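Local structure of oxidoreductase, putative (Neosartorya fumigata, 6SKX) at residues G13-S18 and S122-P127; D53-S58 and H83-I88; A70-L75 and S102-S107; L182-L187 and V195-L200; V188-P193 and E246-S251. The protein is a fungal NADPH-dependent reductive aminase that probably makes amines by reducing imines formed from carbonyl compounds and amines. All coordinates share one frame; numbering follows the deposited sequence.

How the interactions relate
Interactions 1, 2 and 3 lie in the N-terminal NADP-binding Rossmann domain, 4 and 5 in the helical C-terminal domain. Along the chain, interaction 1 spans interactions 2 and 3, joining the first helix to a late loop. Interactions 2 and 3 alternate and touch, centres about 12 Å apart. Interaction 2 includes the start of strand 86-89, and the helices of interaction 3 precede and follow it. Interactions 4 and 5 alternate, with centres about 10 Å apart; 4 joins helices 162-188 and 194-221, and 5 ties the turn between them to the end of helix 231-248. Both touch the second subunit. The centres of interactions 2 and 5 are about 54 Å apart, on opposite sides of the chain's centre.

Interaction 1. Residues G13-S18 and S122-P127; sequences GTALAS and SMIGSP
Ile124 leans on Ala15 and Leu16 of helix 11-22, the first helix of the Rossmann fold. Gly13, probably the last glycine of a GxGxxG motif, lies on the same turns. The packed part is small and mostly apolar. The CB atoms of Ala15 and Ile124 meet at 4.2 Å. Beside them, the CG2 branch of Ile124 comes to 3.8 Å from Ala15 O. CG1 of Ile124 is anti to the carbonyl carbon (chi1 -73°), and this turns it to Leu16. There Ile124 CD1 touches Leu16 CD2 at 4.0 Å. Leu16 sets out from the helix away from the loop, and only its end comes back to it. Met12, which binds NADP, and Arg19 also touch Ile124, so the loop packs close to the cofactor site. No hydrogen bond joins the segments.

The other side is looser. Ser122 is exposed. Ile124 is the second residue of a type II beta turn from Met123 to Ser126, which carries the chain away from the helix; Gly125 has positive phi. Ser126 closes this turn twice. Its backbone N donates to Met123 O, and Ser126 OG reaches the same Met123 O at 3.0 Å, in the carbonyl plane and on a lone pair.

Interaction 2. Residues D53-S58 and H83-I88; sequences DGINAS and HGKTII
At one end of the Rossmann sheet's parallel strands, Lys85 reaches across to Ile55 and Ser58. Lys85 directly precedes strand 86-89. Ile55 lies on helix 51-56, and Ser58 lies in the link from that helix to strand 60-63. The ammonium of Lys85 makes both bonds across the contact. Lys85 NZ donates to Ile55 O at 3.1 Å, with a C=O...N angle of 146° and a modest tilt from the carbonyl plane. It also donates to Ser58 O at 3.1 Å. That approach is different: NZ stands above the carbonyl plane, 59° out of it and off the lone pairs. A third partner is Asp59, whose OD1 forms a salt bridge with NZ and probably keeps the buried lysine charged.

The lysine chain bends at CB-CG (chi2 -61°) and then runs straight to NZ. Its aliphatic part crosses Ile55 at a slant. Ile55 CG2 lies 4.0 Å from Lys85 CE and 4.2 Å from Lys85 CG. Ile55 also packs on Phe7 and Ile61, which belong to strands of the sheet. Backbone bonds from Thr86 to Asp59 and Ile61 align strand 86-89 with strand 60-63. The lysine thus ties the exit of one helix to the start of a nearby strand, within the parallel beta-alpha-beta layout of a Rossmann domain.

Interaction 3. Residues A70-L75 and S102-S107; sequences AVEATL and SDRFVS
Arg104 holds Glu72 side-on in a salt bridge between helices 95-106 and 68-75. Two of its nitrogens meet one oxygen. Arg104 NH2 lies 2.8 Å and Arg104 NE 2.9 Å from Glu72 OE2. That oxygen sits at the guanidinium edge, close to its plane. The carboxylate is turned, its plane 51° from the guanidinium plane. NE meets OE2 nearly along the C-O axis, while NH2 comes from above the carboxylate plane. Bends at chi2 and chi3 bring the arginine's head round to the glutamate.

An apolar pair lies alongside. Phe105 CZ touches Leu75 CD1 at 3.9 Å, and the two side chains cross at about a right angle. Val71 CG1 lies at the ring's edge, 4.3 Å from Phe105 CZ.

Further out, Phe105 packs on Ile87, and Val71 and Leu75 on Ile63, both on strands of the sheet; Leu79, from a loop, touches Arg104. The segment axes lie 12.7 Å apart at closest and run nearly parallel, 21° apart, so long side chains span the gap. The helices flank strand 86-89 in the chain. Side-by-side helices on one face of a parallel sheet, joined through beta-alpha-beta crossovers, are a hallmark of the Rossmann fold.

Interaction 4. Residues L182-L187 and V195-L200; sequences LHATAL and VKFMDL
Phe197 turns the edge of its ring to helix 162-188. Ala184 CB lies in the ring plane at that edge, 3.8 Å from Phe197 CE2. The backbone comes close as well: Ala184 O is 3.8 Å from the same CE2, at an oblique angle to the ring. Thr185 N also approaches obliquely. Val188, near the end of helix 162-188, and Thr192, in the loop after it, add to the packing round Phe197. The ring reaches across because CG is anti to the backbone N (chi1 -175°).

Thr185 OG1 is the second meeting point. It lies 4.2 Å from Phe197 CD2 and 3.8 Å from Met198 CE. The methionine bends at chi2 and chi3, which brings its methyl back to the threonine. The hydroxyl makes its hydrogen bond within its own helix, to Phe181 O, and meets Met198 through van der Waals contact.

No hydrogen bond crosses between the segments. Their axes pass 10.6 Å apart and cross at 120°. Helix 194-221 is kinked here, and Leu200 N bonds to Phe197 O at 2.7 Å. The second subunit packs against this contact: its Ala169 lies on Ala184 and its Ala216 on Met198. Two consecutive helices meet here through buried side chains, within the all-helical C-terminal domain through which reductive aminases of this family dimerise.

Interaction 5. Residues V188-P193 and E246-S251; sequences VRSSTP and EAQQVS
Gln248 meets Ser190 where the end of helix 231-248, closed by a Schellman motif, faces the turn between helices 162-188 and 194-221. Both belong to the helical C-terminal domain.

Along the second segment, Glu246 comes first. Its carbonyl O accepts from Gln249 N at 2.9 Å, one of the bonds back into the last turn. Gln248 carries the contact. Its chain bends at chi2 (-73°) and brings the amide to the loop. Gln248 NE2 lies 2.4 Å from Ser190 OG. The bond is very short, and its exact geometry is doubtful. The same NE2 also reaches Leu187 O, at 3.2 Å, in a probable hydrogen bond to the last turn of helix 162-188. With a water as well, NE2 has three close partners but only two hydrogens, so not all can be full bonds at once. Gln249, the first residue to leave helical angles, has positive phi (68°), as a Schellman motif requires. Val250 then leads the chain away, and its CG2 packs 3.8 Å from Ala186 O. Ser251 bonds through its backbone to the second subunit.

On the facing loop, Val188 O takes both Ser191 N and Thr192 N. Ser190 lies in this compact turn, its CB directed toward Gln248. The loop ends at Pro193, the N-cap of helix 194-221.

The contact is at the surface, and the water joins its two sides. It accepts from Ser190 N at 3.1 Å and from Gln248 NE2 at 2.9 Å.

Interaction 1. Residues G13-S18 and S122-P127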
# COMPACT_ATOMS: atom_id res chain seq x y z
N GLY A 13 -12.53 -15.26 17.65
CA GLY A 13 -13.06 -15.52 19.01
C GLY A 13 -12.34 -16.70 19.66
O GLY A 13 -12.02 -16.63 20.84
N THR A 14 -12.07 -17.75 18.88
CA THR A 14 -11.29 -18.96 19.25
C THR A 14 -9.91 -18.53 19.73
O THR A 14 -9.50 -18.95 20.83
CB THR A 14 -11.29 -19.99 18.10
OG1 THR A 14 -12.64 -20.47 17.97
CG2 THR A 14 -10.33 -21.14 18.31
N ALA A 15 -9.24 -17.64 19.00
CA ALA A 15 -7.92 -17.10 19.41
C ALA A 15 -8.03 -16.30 20.73
O ALA A 15 -7.12 -16.44 21.55
CB ALA A 15 -7.32 -16.26 18.30
N LEU A 16 -9.08 -15.48 20.95
CA LEU A 16 -9.21 -14.72 22.23
C LEU A 16 -9.41 -15.70 23.40
O LEU A 16 -8.74 -15.57 24.42
CB LEU A 16 -10.37 -13.73 22.19
CG LEU A 16 -10.43 -12.77 21.01
CD1 LEU A 16 -11.52 -11.73 21.25
CD2 LEU A 16 -9.10 -12.08 20.78
N ALA A 17 -10.26 -16.71 23.23
CA ALA A 17 -10.57 -17.67 24.31
C ALA A 17 -9.34 -18.53 24.64
O ALA A 17 -9.02 -18.64 25.84
CB ALA A 17 -11.77 -18.49 23.90
N SER A 18 -8.65 -19.09 23.63
CA SER A 18 -7.38 -19.86 23.78
C SER A 18 -6.41 -19.08 24.65
O SER A 18 -5.88 -19.66 25.64
CB SER A 18 -6.65 -20.18 22.51
OG SER A 18 -7.27 -21.28 21.90
N SER A 122 -3.74 -15.50 14.39
CA SER A 122 -2.41 -16.07 14.73
C SER A 122 -1.53 -15.03 15.46
O SER A 122 -0.63 -15.46 16.19
CB SER A 122 -1.71 -16.65 13.48
OG SER A 122 -1.72 -15.71 12.40
N MET A 123 -1.77 -13.73 15.28
CA MET A 123 -1.01 -12.63 15.93
C MET A 123 -1.46 -12.43 17.38
O MET A 123 -0.72 -11.74 18.15
CB MET A 123 -1.18 -11.31 15.16
CG MET A 123 -0.34 -11.21 13.87
SD MET A 123 -0.83 -9.87 12.75
CE MET A 123 -0.28 -8.42 13.65
N ILE A 124 -2.63 -12.95 17.78
CA ILE A 124 -3.18 -12.70 19.14
C ILE A 124 -2.19 -13.24 20.18
O ILE A 124 -1.80 -14.43 20.07
CB ILE A 124 -4.62 -13.26 19.30
CG1 ILE A 124 -5.63 -12.41 18.52
CG2 ILE A 124 -5.02 -13.38 20.77
CD1 ILE A 124 -5.67 -10.96 18.96
N GLY A 125 -1.80 -12.40 21.15
CA GLY A 125 -0.82 -12.76 22.20
C GLY A 125 0.62 -12.38 21.87
O GLY A 125 1.44 -12.42 22.78
N SER A 126 0.92 -12.03 20.62
CA SER A 126 2.28 -11.63 20.16
C SER A 126 2.46 -10.14 20.40
O SER A 126 1.49 -9.40 20.49
CB SER A 126 2.47 -11.98 18.72
OG SER A 126 2.18 -10.86 17.89
N PRO A 127 3.71 -9.64 20.49
CA PRO A 127 3.94 -8.20 20.63
C PRO A 127 3.52 -7.32 19.44
O PRO A 127 3.53 -6.12 19.58
CB PRO A 127 5.47 -8.07 20.78
CG PRO A 127 5.96 -9.47 21.13
CD PRO A 127 4.95 -10.43 20.51

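Interaction 2. Residues D53-S58 and H83-I88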
# COMPACT_ATOMS: atom_id res chain seq x y z
N ASP A 53 -27.00 -17.35 30.28
CA ASP A 53 -25.89 -18.05 30.97
C ASP A 53 -24.55 -17.36 30.69
O ASP A 53 -23.75 -17.20 31.64
CB ASP A 53 -25.84 -19.52 30.57
CG ASP A 53 -26.99 -20.31 31.18
OD1 ASP A 53 -27.77 -19.69 31.93
OD2 ASP A 53 -27.09 -21.50 30.92
N GLY A 54 -24.33 -16.91 29.45
CA GLY A 54 -23.08 -16.26 29.01
C GLY A 54 -22.90 -14.94 29.73
O GLY A 54 -21.79 -14.68 30.21
N ILE A 55 -23.98 -14.15 29.85
CA ILE A 55 -24.02 -12.87 30.61
C ILE A 55 -23.83 -13.15 32.10
O ILE A 55 -23.10 -12.39 32.74
CB ILE A 55 -25.33 -12.09 30.35
CG1 ILE A 55 -25.48 -11.70 28.87
CG2 ILE A 55 -25.41 -10.87 31.26
CD1 ILE A 55 -24.35 -10.85 28.36
N ASN A 56 -24.44 -14.21 32.66
CA ASN A 56 -24.27 -14.50 34.11
C ASN A 56 -22.92 -15.17 34.43
O ASN A 56 -22.59 -15.18 35.62
CB ASN A 56 -25.48 -15.25 34.69
CG ASN A 56 -26.68 -14.33 34.84
OD1 ASN A 56 -27.74 -14.62 34.30
ND2 ASN A 56 -26.50 -13.17 35.46
N ALA A 57 -22.17 -15.65 33.44
CA ALA A 57 -20.91 -16.37 33.72
C ALA A 57 -19.81 -15.44 34.22
O ALA A 57 -18.90 -15.93 34.86
CB ALA A 57 -20.47 -17.13 32.51
N SER A 58 -19.89 -14.14 33.92
CA SER A 58 -18.84 -13.19 34.34
C SER A 58 -19.36 -11.76 34.28
O SER A 58 -20.33 -11.52 33.60
CB SER A 58 -17.65 -13.33 33.45
OG SER A 58 -16.59 -12.53 33.90
N HIS A 83 -27.29 -5.43 34.12
CA HIS A 83 -27.04 -4.44 35.21
C HIS A 83 -25.68 -4.76 35.86
O HIS A 83 -25.47 -5.93 36.29
CB HIS A 83 -28.24 -4.39 36.20
CG HIS A 83 -28.15 -3.26 37.18
ND1 HIS A 83 -28.58 -1.95 36.88
CD2 HIS A 83 -27.62 -3.22 38.43
CE1 HIS A 83 -28.31 -1.16 37.91
NE2 HIS A 83 -27.73 -1.92 38.88
N GLY A 84 -24.80 -3.76 35.97
CA GLY A 84 -23.45 -3.87 36.58
C GLY A 84 -22.45 -4.65 35.71
O GLY A 84 -21.34 -4.85 36.16
N LYS A 85 -22.78 -5.05 34.48
CA LYS A 85 -21.82 -5.74 33.56
C LYS A 85 -20.95 -4.72 32.81
O LYS A 85 -21.39 -3.59 32.58
CB LYS A 85 -22.52 -6.59 32.51
CG LYS A 85 -23.40 -7.70 33.07
CD LYS A 85 -22.65 -8.70 33.91
CE LYS A 85 -23.57 -9.69 34.59
NZ LYS A 85 -22.78 -10.70 35.32
N THR A 86 -19.72 -5.13 32.49
CA THR A 86 -18.82 -4.39 31.59
C THR A 86 -18.75 -5.12 30.24
O THR A 86 -18.34 -6.27 30.21
CB THR A 86 -17.43 -4.24 32.18
OG1 THR A 86 -17.57 -3.58 33.44
CG2 THR A 86 -16.50 -3.50 31.24
N ILE A 87 -19.17 -4.47 29.18
CA ILE A 87 -19.21 -5.06 27.81
C ILE A 87 -18.05 -4.49 27.00
O ILE A 87 -17.86 -3.25 26.97
CB ILE A 87 -20.59 -4.80 27.21
CG1 ILE A 87 -21.64 -5.52 28.06
CG2 ILE A 87 -20.61 -5.21 25.76
CD1 ILE A 87 -23.04 -5.35 27.56
N ILE A 88 -17.24 -5.38 26.44
CA ILE A 88 -16.18 -5.02 25.47
C ILE A 88 -16.61 -5.60 24.12
O ILE A 88 -16.57 -6.83 23.97
CB ILE A 88 -14.81 -5.57 25.90
CG1 ILE A 88 -14.47 -5.26 27.36
CG2 ILE A 88 -13.76 -5.07 24.92
CD1 ILE A 88 -14.35 -3.78 27.72

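Interaction 3. Residues A70-L75 and S102-S107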
# COMPACT_ATOMS: atom_id res chain seq x y z
N ALA A 70 -25.85 -9.14 14.52
CA ALA A 70 -25.78 -10.46 15.17
C ALA A 70 -25.59 -10.26 16.68
O ALA A 70 -26.08 -11.11 17.49
CB ALA A 70 -24.69 -11.30 14.54
N VAL A 71 -24.94 -9.15 17.09
CA VAL A 71 -24.83 -8.77 18.53
C VAL A 71 -26.24 -8.55 19.10
O VAL A 71 -26.52 -9.11 20.17
CB VAL A 71 -23.94 -7.53 18.76
CG1 VAL A 71 -23.93 -7.13 20.23
CG2 VAL A 71 -22.51 -7.73 18.24
N GLU A 72 -27.10 -7.77 18.43
CA GLU A 72 -28.47 -7.39 18.92
C GLU A 72 -29.38 -8.61 18.99
O GLU A 72 -30.06 -8.80 19.99
CB GLU A 72 -29.10 -6.32 18.03
CG GLU A 72 -28.25 -5.07 17.89
CD GLU A 72 -29.02 -3.80 17.59
OE1 GLU A 72 -29.11 -3.42 16.38
OE2 GLU A 72 -29.48 -3.15 18.56
N ALA A 73 -29.36 -9.43 17.95
CA ALA A 73 -30.11 -10.70 17.85
C ALA A 73 -29.65 -11.69 18.93
O ALA A 73 -30.52 -12.30 19.57
CB ALA A 73 -29.93 -11.27 16.45
N THR A 74 -28.34 -11.85 19.16
CA THR A 74 -27.84 -12.87 20.14
C THR A 74 -28.26 -12.51 21.57
O THR A 74 -28.53 -13.45 22.36
CB THR A 74 -26.33 -13.08 20.03
OG1 THR A 74 -26.11 -13.49 18.68
CG2 THR A 74 -25.82 -14.10 21.03
N LEU A 75 -28.27 -11.23 21.92
CA LEU A 75 -28.49 -10.76 23.31
C LEU A 75 -29.94 -10.28 23.55
O LEU A 75 -30.22 -9.90 24.71
CB LEU A 75 -27.49 -9.63 23.57
CG LEU A 75 -26.03 -10.07 23.69
CD1 LEU A 75 -25.16 -8.88 24.04
CD2 LEU A 75 -25.87 -11.15 24.74
N SER A 102 -23.99 1.25 22.34
CA SER A 102 -23.55 1.84 23.62
C SER A 102 -24.76 2.39 24.38
O SER A 102 -24.88 2.06 25.57
CB SER A 102 -22.52 2.91 23.41
OG SER A 102 -22.12 3.46 24.65
N ASP A 103 -25.59 3.20 23.71
CA ASP A 103 -26.76 3.90 24.31
C ASP A 103 -27.74 2.87 24.88
O ASP A 103 -28.18 3.01 26.03
CB ASP A 103 -27.50 4.78 23.28
CG ASP A 103 -26.84 6.12 22.95
OD1 ASP A 103 -25.93 6.54 23.69
OD2 ASP A 103 -27.25 6.74 21.95
N ARG A 104 -28.03 1.85 24.08
CA ARG A 104 -28.93 0.73 24.44
C ARG A 104 -28.39 0.01 25.69
O ARG A 104 -29.18 -0.17 26.64
CB ARG A 104 -29.04 -0.21 23.25
CG ARG A 104 -30.37 -0.93 23.12
CD ARG A 104 -30.88 -0.90 21.69
NE ARG A 104 -30.66 -2.15 21.01
CZ ARG A 104 -31.19 -3.31 21.37
NH1 ARG A 104 -31.97 -3.39 22.45
NH2 ARG A 104 -30.92 -4.39 20.67
N PHE A 105 -27.11 -0.37 25.73
CA PHE A 105 -26.57 -1.19 26.85
C PHE A 105 -26.52 -0.34 28.13
O PHE A 105 -26.80 -0.90 29.20
CB PHE A 105 -25.24 -1.88 26.48
CG PHE A 105 -25.36 -2.99 25.46
CD1 PHE A 105 -26.54 -3.70 25.30
CD2 PHE A 105 -24.29 -3.33 24.64
CE1 PHE A 105 -26.65 -4.72 24.35
CE2 PHE A 105 -24.39 -4.36 23.72
CZ PHE A 105 -25.58 -5.05 23.57
N VAL A 106 -26.17 0.94 28.03
CA VAL A 106 -26.06 1.89 29.19
C VAL A 106 -27.47 2.05 29.80
O VAL A 106 -27.60 2.06 31.03
CB VAL A 106 -25.48 3.26 28.76
CG1 VAL A 106 -25.73 4.34 29.81
CG2 VAL A 106 -24.00 3.20 28.43
N SER A 107 -28.51 2.13 28.96
CA SER A 107 -29.91 2.24 29.42
C SER A 107 -30.27 0.98 30.22
O SER A 107 -31.25 1.05 30.95
CB SER A 107 -30.88 2.44 28.28
OG SER A 107 -31.48 1.20 27.91

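Interaction 4. Residues L182-L187 and V195-L200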
# COMPACT_ATOMS: atom_id res chain seq x y z
N LEU A 182 -2.10 -6.42 -6.27
CA LEU A 182 -2.85 -7.13 -7.32
C LEU A 182 -2.52 -6.53 -8.69
O LEU A 182 -2.18 -7.32 -9.57
CB LEU A 182 -4.36 -7.12 -7.02
CG LEU A 182 -4.80 -8.08 -5.90
CD1 LEU A 182 -6.25 -7.85 -5.51
CD2 LEU A 182 -4.58 -9.54 -6.28
N HIS A 183 -2.62 -5.20 -8.87
CA HIS A 183 -2.33 -4.50 -10.16
C HIS A 183 -0.90 -4.83 -10.58
O HIS A 183 -0.72 -5.16 -11.76
CB HIS A 183 -2.56 -2.98 -10.04
CG HIS A 183 -2.61 -2.23 -11.33
ND1 HIS A 183 -2.96 -0.87 -11.37
CD2 HIS A 183 -2.37 -2.61 -12.61
CE1 HIS A 183 -2.92 -0.45 -12.63
NE2 HIS A 183 -2.59 -1.51 -13.42
N ALA A 184 0.05 -4.82 -9.64
CA ALA A 184 1.50 -5.02 -9.87
C ALA A 184 1.78 -6.48 -10.26
O ALA A 184 2.48 -6.68 -11.28
CB ALA A 184 2.29 -4.63 -8.65
N THR A 185 1.31 -7.44 -9.45
CA THR A 185 1.53 -8.89 -9.69
C THR A 185 0.90 -9.32 -11.02
O THR A 185 1.50 -10.13 -11.74
CB THR A 185 1.06 -9.74 -8.51
OG1 THR A 185 1.76 -9.29 -7.35
CG2 THR A 185 1.35 -11.21 -8.72
N ALA A 186 -0.22 -8.74 -11.41
CA ALA A 186 -0.91 -9.09 -12.67
C ALA A 186 -0.10 -8.57 -13.87
O ALA A 186 0.11 -9.34 -14.84
CB ALA A 186 -2.30 -8.53 -12.65
N LEU A 187 0.29 -7.30 -13.83
CA LEU A 187 0.97 -6.61 -14.96
C LEU A 187 2.23 -7.38 -15.40
O LEU A 187 2.55 -7.38 -16.61
CB LEU A 187 1.31 -5.18 -14.52
CG LEU A 187 1.45 -4.17 -15.65
CD1 LEU A 187 0.34 -4.37 -16.67
CD2 LEU A 187 1.43 -2.76 -15.10
N VAL A 195 6.11 -14.91 -6.68
CA VAL A 195 7.01 -15.08 -5.50
C VAL A 195 8.37 -14.41 -5.79
O VAL A 195 8.92 -13.76 -4.88
CB VAL A 195 7.14 -16.56 -5.09
CG1 VAL A 195 8.23 -16.78 -4.05
CG2 VAL A 195 5.81 -17.10 -4.59
N LYS A 196 8.89 -14.56 -7.01
CA LYS A 196 10.20 -13.98 -7.43
C LYS A 196 10.07 -12.45 -7.43
O LYS A 196 11.01 -11.80 -6.96
CB LYS A 196 10.65 -14.50 -8.81
CG LYS A 196 12.14 -14.39 -9.09
N PHE A 197 8.96 -11.93 -7.94
CA PHE A 197 8.63 -10.48 -8.03
C PHE A 197 8.67 -9.84 -6.64
O PHE A 197 9.20 -8.72 -6.50
CB PHE A 197 7.26 -10.26 -8.66
CG PHE A 197 6.90 -8.82 -8.89
CD1 PHE A 197 7.76 -7.96 -9.56
CD2 PHE A 197 5.67 -8.31 -8.47
CE1 PHE A 197 7.42 -6.63 -9.78
CE2 PHE A 197 5.32 -6.99 -8.71
CZ PHE A 197 6.20 -6.15 -9.36
N MET A 198 8.16 -10.55 -5.62
CA MET A 198 8.17 -10.07 -4.22
C MET A 198 9.59 -9.60 -3.84
O MET A 198 9.68 -8.71 -2.98
CB MET A 198 7.68 -11.15 -3.24
CG MET A 198 6.18 -11.46 -3.35
SD MET A 198 5.06 -10.02 -3.26
CE MET A 198 4.74 -9.76 -5.00
N ASP A 199 10.65 -10.14 -4.45
CA ASP A 199 12.06 -9.73 -4.18
C ASP A 199 12.23 -8.24 -4.51
O ASP A 199 13.02 -7.59 -3.83
CB ASP A 199 13.09 -10.58 -4.96
CG ASP A 199 13.31 -11.99 -4.44
OD1 ASP A 199 13.13 -12.23 -3.25
OD2 ASP A 199 13.69 -12.84 -5.25
N LEU A 200 11.51 -7.74 -5.52
CA LEU A 200 11.50 -6.31 -5.93
C LEU A 200 10.38 -5.55 -5.20
O LEU A 200 10.66 -4.43 -4.74
CB LEU A 200 11.32 -6.23 -7.45
CG LEU A 200 12.37 -6.97 -8.29
CD1 LEU A 200 12.05 -6.89 -9.77
CD2 LEU A 200 13.76 -6.40 -8.03

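Interaction 5. Residues V188-P193 and E246-S251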
# COMPACT_ATOMS: atom_id res chain seq x y z
N VAL A 188 2.88 -8.06 -14.47
CA VAL A 188 4.25 -8.62 -14.62
C VAL A 188 4.19 -10.16 -14.74
O VAL A 188 5.25 -10.76 -15.03
CB VAL A 188 5.09 -8.15 -13.42
CG1 VAL A 188 5.25 -9.23 -12.35
CG2 VAL A 188 6.43 -7.59 -13.84
N ARG A 189 3.01 -10.76 -14.49
CA ARG A 189 2.76 -12.23 -14.48
C ARG A 189 3.35 -12.94 -15.71
O ARG A 189 3.97 -13.99 -15.53
CB ARG A 189 1.25 -12.50 -14.47
CG ARG A 189 0.85 -13.93 -14.14
CD ARG A 189 0.23 -14.02 -12.76
NE ARG A 189 -1.09 -14.65 -12.76
CZ ARG A 189 -1.36 -15.85 -12.24
NH1 ARG A 189 -0.39 -16.57 -11.70
NH2 ARG A 189 -2.60 -16.31 -12.26
N SER A 190 3.15 -12.38 -16.92
CA SER A 190 3.64 -12.92 -18.22
C SER A 190 5.17 -13.14 -18.22
O SER A 190 5.61 -14.05 -18.94
CB SER A 190 3.23 -12.01 -19.35
OG SER A 190 3.64 -10.68 -19.08
N SER A 191 5.94 -12.34 -17.46
CA SER A 191 7.43 -12.33 -17.45
C SER A 191 8.01 -12.98 -16.18
O SER A 191 9.02 -13.72 -16.32
CB SER A 191 7.96 -10.92 -17.64
OG SER A 191 9.38 -10.90 -17.44
N THR A 192 7.49 -12.66 -14.98
CA THR A 192 8.04 -13.25 -13.72
C THR A 192 6.92 -13.74 -12.81
O THR A 192 5.88 -13.11 -12.64
CB THR A 192 9.00 -12.31 -12.97
OG1 THR A 192 8.23 -11.40 -12.18
CG2 THR A 192 9.95 -11.53 -13.86
N PRO A 193 7.13 -14.90 -12.16
CA PRO A 193 6.18 -15.39 -11.16
C PRO A 193 6.08 -14.51 -9.90
O PRO A 193 7.07 -13.93 -9.51
CB PRO A 193 6.75 -16.79 -10.82
CG PRO A 193 8.22 -16.71 -11.15
CD PRO A 193 8.30 -15.77 -12.33
N GLU A 246 -3.48 -2.18 -20.57
CA GLU A 246 -4.32 -2.64 -21.70
C GLU A 246 -3.48 -3.58 -22.59
O GLU A 246 -3.93 -4.69 -22.87
CB GLU A 246 -4.99 -1.45 -22.41
CG GLU A 246 -4.03 -0.48 -23.06
N ALA A 247 -2.22 -3.23 -22.90
CA ALA A 247 -1.36 -4.04 -23.80
C ALA A 247 -1.04 -5.41 -23.17
O ALA A 247 -0.78 -6.35 -23.93
CB ALA A 247 -0.11 -3.26 -24.17
N GLN A 248 -1.04 -5.57 -21.84
CA GLN A 248 -0.82 -6.91 -21.21
C GLN A 248 -2.15 -7.66 -21.05
O GLN A 248 -2.08 -8.82 -20.61
CB GLN A 248 -0.12 -6.81 -19.86
CG GLN A 248 1.38 -6.53 -19.96
CD GLN A 248 2.17 -7.72 -20.44
OE1 GLN A 248 2.60 -7.76 -21.59
NE2 GLN A 248 2.39 -8.69 -19.58
N GLN A 249 -3.30 -7.03 -21.34
CA GLN A 249 -4.66 -7.61 -21.15
C GLN A 249 -4.91 -7.74 -19.64
O GLN A 249 -5.31 -8.83 -19.14
CB GLN A 249 -4.82 -8.92 -21.93
CG GLN A 249 -4.99 -8.73 -23.44
CD GLN A 249 -5.32 -10.04 -24.13
OE1 GLN A 249 -4.85 -11.11 -23.75
NE2 GLN A 249 -6.15 -9.98 -25.16
N VAL A 250 -4.67 -6.63 -18.95
CA VAL A 250 -4.78 -6.49 -17.47
C VAL A 250 -5.63 -5.25 -17.21
O VAL A 250 -5.39 -4.20 -17.87
CB VAL A 250 -3.38 -6.38 -16.84
CG1 VAL A 250 -3.43 -5.93 -15.39
CG2 VAL A 250 -2.60 -7.68 -16.97
N SER A 251 -6.62 -5.37 -16.33
CA SER A 251 -7.51 -4.25 -15.94
C SER A 251 -6.69 -3.14 -15.27
O SER A 251 -5.77 -3.47 -14.48
CB SER A 251 -8.61 -4.73 -15.04
OG SER A 251 -9.41 -3.62 -14.62
O HOH W 1 1.11 -10.13 -17.38